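PDB 3UBF: neural-cadherin from Drosophila melanogaster, which mediates calcium-dependent, homophilic cell-cell adhesion as a cadherin, represented here by three consecutive extracellular cadherin repeats. Local coordinates for residues E66-I75 / T87-V96. Residues are numbered along the deposited sequence; the frame is centred on the assembly and turned at random.
Sequences EKTIDFWVII and TDNQRVIILV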
# COMPACT_ATOMS: atom_id res chain seq x y z
N GLU A 66 -14.05 12.78 -18.77
CA GLU A 66 -14.49 11.76 -19.71
C GLU A 66 -13.42 10.68 -19.85
O GLU A 66 -13.73 9.50 -20.04
CB GLU A 66 -14.78 12.42 -21.06
CG GLU A 66 -15.73 11.64 -21.96
CD GLU A 66 -17.15 11.56 -21.40
OE1 GLU A 66 -17.50 12.39 -20.53
OE2 GLU A 66 -17.91 10.67 -21.84
N LYS A 67 -12.15 11.10 -19.74
CA LYS A 67 -10.98 10.21 -19.84
C LYS A 67 -10.83 9.62 -21.23
O LYS A 67 -10.52 8.44 -21.43
CB LYS A 67 -10.99 9.14 -18.74
CG LYS A 67 -10.99 9.74 -17.34
CD LYS A 67 -9.81 10.68 -17.14
CE LYS A 67 -9.89 11.46 -15.85
NZ LYS A 67 -8.78 12.43 -15.81
N THR A 68 -11.05 10.48 -22.21
CA THR A 68 -11.02 10.07 -23.60
C THR A 68 -10.20 11.06 -24.39
O THR A 68 -10.16 12.25 -24.08
CB THR A 68 -12.44 9.99 -24.20
OG1 THR A 68 -13.09 11.26 -24.07
CG2 THR A 68 -13.28 8.93 -23.48
N ILE A 69 -9.51 10.56 -25.41
CA ILE A 69 -8.98 11.42 -26.43
C ILE A 69 -10.07 11.41 -27.48
O ILE A 69 -10.31 10.39 -28.14
CB ILE A 69 -7.61 10.97 -26.92
CG1 ILE A 69 -6.59 11.16 -25.78
CG2 ILE A 69 -7.18 11.81 -28.11
CD1 ILE A 69 -5.37 10.31 -25.87
N ASP A 70 -10.77 12.53 -27.57
CA ASP A 70 -11.99 12.64 -28.35
C ASP A 70 -11.78 13.66 -29.45
O ASP A 70 -11.57 14.84 -29.18
CB ASP A 70 -13.18 13.02 -27.44
CG ASP A 70 -14.55 12.67 -28.06
OD1 ASP A 70 -14.60 12.32 -29.26
OD2 ASP A 70 -15.58 12.76 -27.34
N PHE A 71 -11.82 13.20 -30.69
CA PHE A 71 -11.55 14.07 -31.83
C PHE A 71 -12.29 13.60 -33.06
O PHE A 71 -12.80 12.48 -33.11
CB PHE A 71 -10.04 14.15 -32.11
CG PHE A 71 -9.42 12.82 -32.44
CD1 PHE A 71 -9.12 11.91 -31.43
CD2 PHE A 71 -9.13 12.48 -33.75
CE1 PHE A 71 -8.54 10.67 -31.74
CE2 PHE A 71 -8.55 11.24 -34.07
CZ PHE A 71 -8.25 10.34 -33.06
N TRP A 72 -12.34 14.47 -34.07
CA TRP A 72 -12.98 14.17 -35.33
C TRP A 72 -11.94 14.11 -36.44
O TRP A 72 -10.89 14.73 -36.36
CB TRP A 72 -14.02 15.25 -35.64
CG TRP A 72 -15.29 15.16 -34.84
CD1 TRP A 72 -15.49 15.61 -33.57
CD2 TRP A 72 -16.54 14.62 -35.27
NE1 TRP A 72 -16.78 15.36 -33.18
CE2 TRP A 72 -17.45 14.75 -34.20
CE3 TRP A 72 -16.99 14.02 -36.46
CZ2 TRP A 72 -18.78 14.32 -34.28
CZ3 TRP A 72 -18.31 13.58 -36.54
CH2 TRP A 72 -19.19 13.73 -35.46
N VAL A 73 -12.25 13.34 -37.48
CA VAL A 73 -11.40 13.30 -38.66
C VAL A 73 -12.22 13.65 -39.90
O VAL A 73 -13.43 13.45 -39.94
CB VAL A 73 -10.70 11.94 -38.82
CG1 VAL A 73 -9.91 11.60 -37.56
CG2 VAL A 73 -11.70 10.84 -39.15
N ILE A 74 -11.54 14.22 -40.89
CA ILE A 74 -12.12 14.49 -42.20
C ILE A 74 -11.48 13.51 -43.17
O ILE A 74 -10.25 13.36 -43.20
CB ILE A 74 -11.89 15.97 -42.61
CG1 ILE A 74 -13.03 16.87 -42.10
CG2 ILE A 74 -11.76 16.13 -44.13
CD1 ILE A 74 -13.12 16.97 -40.59
N ILE A 75 -12.33 12.81 -43.92
CA ILE A 75 -11.90 11.80 -44.88
C ILE A 75 -12.28 12.26 -46.29
O ILE A 75 -13.43 12.65 -46.55
CB ILE A 75 -12.53 10.42 -44.55
CG1 ILE A 75 -12.16 10.01 -43.12
CG2 ILE A 75 -12.08 9.35 -45.53
CD1 ILE A 75 -13.30 9.42 -42.33
N THR A 87 -16.81 15.04 -48.87
CA THR A 87 -15.99 14.49 -47.78
C THR A 87 -16.81 13.87 -46.66
O THR A 87 -17.96 14.26 -46.42
CB THR A 87 -15.07 15.58 -47.15
OG1 THR A 87 -15.86 16.52 -46.41
CG2 THR A 87 -14.27 16.33 -48.22
N ASP A 88 -16.20 12.92 -45.96
CA ASP A 88 -16.81 12.26 -44.81
C ASP A 88 -16.24 12.77 -43.51
O ASP A 88 -15.21 13.44 -43.49
CB ASP A 88 -16.61 10.75 -44.90
CG ASP A 88 -17.72 10.06 -45.62
OD1 ASP A 88 -18.44 10.74 -46.38
OD2 ASP A 88 -17.89 8.84 -45.42
N ASN A 89 -16.94 12.45 -42.42
CA ASN A 89 -16.56 12.86 -41.07
C ASN A 89 -16.71 11.69 -40.13
O ASN A 89 -17.69 10.95 -40.21
CB ASN A 89 -17.45 14.02 -40.59
CG ASN A 89 -17.40 15.21 -41.52
OD1 ASN A 89 -16.35 15.84 -41.70
ND2 ASN A 89 -18.53 15.53 -42.13
N GLN A 90 -15.74 11.51 -39.25
CA GLN A 90 -15.80 10.44 -38.27
C GLN A 90 -15.23 10.84 -36.93
O GLN A 90 -14.10 11.34 -36.83
CB GLN A 90 -15.08 9.20 -38.78
CG GLN A 90 -15.36 7.95 -37.97
CD GLN A 90 -14.37 6.86 -38.27
OE1 GLN A 90 -13.29 7.13 -38.79
NE2 GLN A 90 -14.72 5.62 -37.94
N ARG A 91 -16.02 10.61 -35.89
CA ARG A 91 -15.61 10.87 -34.53
C ARG A 91 -14.75 9.72 -34.04
O ARG A 91 -15.05 8.55 -34.30
CB ARG A 91 -16.84 11.06 -33.65
CG ARG A 91 -16.56 11.67 -32.30
CD ARG A 91 -17.86 11.86 -31.56
NE ARG A 91 -17.65 12.31 -30.19
CZ ARG A 91 -18.62 12.57 -29.32
NH1 ARG A 91 -19.90 12.42 -29.66
NH2 ARG A 91 -18.31 12.98 -28.10
N VAL A 92 -13.66 10.05 -33.35
CA VAL A 92 -12.81 9.04 -32.74
C VAL A 92 -12.77 9.27 -31.23
O VAL A 92 -12.48 10.39 -30.76
CB VAL A 92 -11.38 9.03 -33.33
CG1 VAL A 92 -10.61 7.80 -32.85
CG2 VAL A 92 -11.42 9.05 -34.85
N ILE A 93 -13.09 8.22 -30.49
CA ILE A 93 -13.06 8.25 -29.03
C ILE A 93 -12.12 7.17 -28.54
O ILE A 93 -12.46 5.98 -28.58
CB ILE A 93 -14.47 8.02 -28.39
CG1 ILE A 93 -15.54 8.89 -29.06
CG2 ILE A 93 -14.43 8.31 -26.89
CD1 ILE A 93 -16.95 8.72 -28.47
N ILE A 94 -10.93 7.57 -28.12
CA ILE A 94 -9.98 6.65 -27.52
C ILE A 94 -10.23 6.69 -26.02
O ILE A 94 -9.91 7.67 -25.37
CB ILE A 94 -8.52 7.07 -27.78
CG1 ILE A 94 -8.22 7.13 -29.28
CG2 ILE A 94 -7.55 6.13 -27.06
CD1 ILE A 94 -6.97 7.95 -29.62
N LEU A 95 -10.82 5.63 -25.49
CA LEU A 95 -10.92 5.49 -24.04
C LEU A 95 -9.54 5.16 -23.49
O LEU A 95 -8.97 4.14 -23.88
CB LEU A 95 -11.92 4.41 -23.66
CG LEU A 95 -12.15 4.27 -22.15
CD1 LEU A 95 -12.84 5.52 -21.56
CD2 LEU A 95 -12.93 3.00 -21.81
N VAL A 96 -9.00 6.02 -22.62
CA VAL A 96 -7.66 5.83 -22.03
C VAL A 96 -7.77 5.22 -20.63
O VAL A 96 -8.50 5.72 -19.77
CB VAL A 96 -6.87 7.17 -21.95
CG1 VAL A 96 -5.49 6.98 -21.29
CG2 VAL A 96 -6.72 7.78 -23.34
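Arg91 lies extended between Trp72 and Asp70 on the partly exposed face of an antiparallel strand pair. Its CB sits over the centre of the indole six-membered ring of Trp72, 3.7 Å from the ring centroid, and its CG follows over the same face. The chain is straight from CG to NE, with CG anti to the backbone N (chi1 -165°), which carries the guanidinium past the indole to Asp70. There it meets the carboxylate side-on, the two planes only 5° apart. Arg91 NE donates a hydrogen bond to Asp70 OD1 at 3.2 Å and Arg91 NH2 donates one to Asp70 OD2 at 2.8 Å, each oxygen using its syn lone pair. This two-point salt bridge fixes the rotation of both groups. A leucine here lacks the guanidinium, and the carboxylate of Asp70 would probably be left without its charged mate and set free to turn.

The other face is largely buried. Phe71 and Val92 point the same way, and Val92 CB packs over the phenyl face, 3.6 Å from the centroid. Ile94 CD1 meets the ring edge, 3.8 Å from Phe71 CE1. Farther along, Ile69 lies beside Ile94, and Val73 beside Gln90, whose NE2 hydrogen-bonds to Pro5 O. Val44 and Val46 of strand 44-46 also touch Phe71.

Paired backbone hydrogen bonds join Ile69 with Ile94, Phe71 with Val92, Val73 with Gln90 and Ile75 with Asp88. Strands 68-76 and 88-97 form a beta hairpin at the centre of a four-stranded sheet, flanked by strands 34-37 and 3-12, as in the Greek-key beta sandwich of a cadherin repeat.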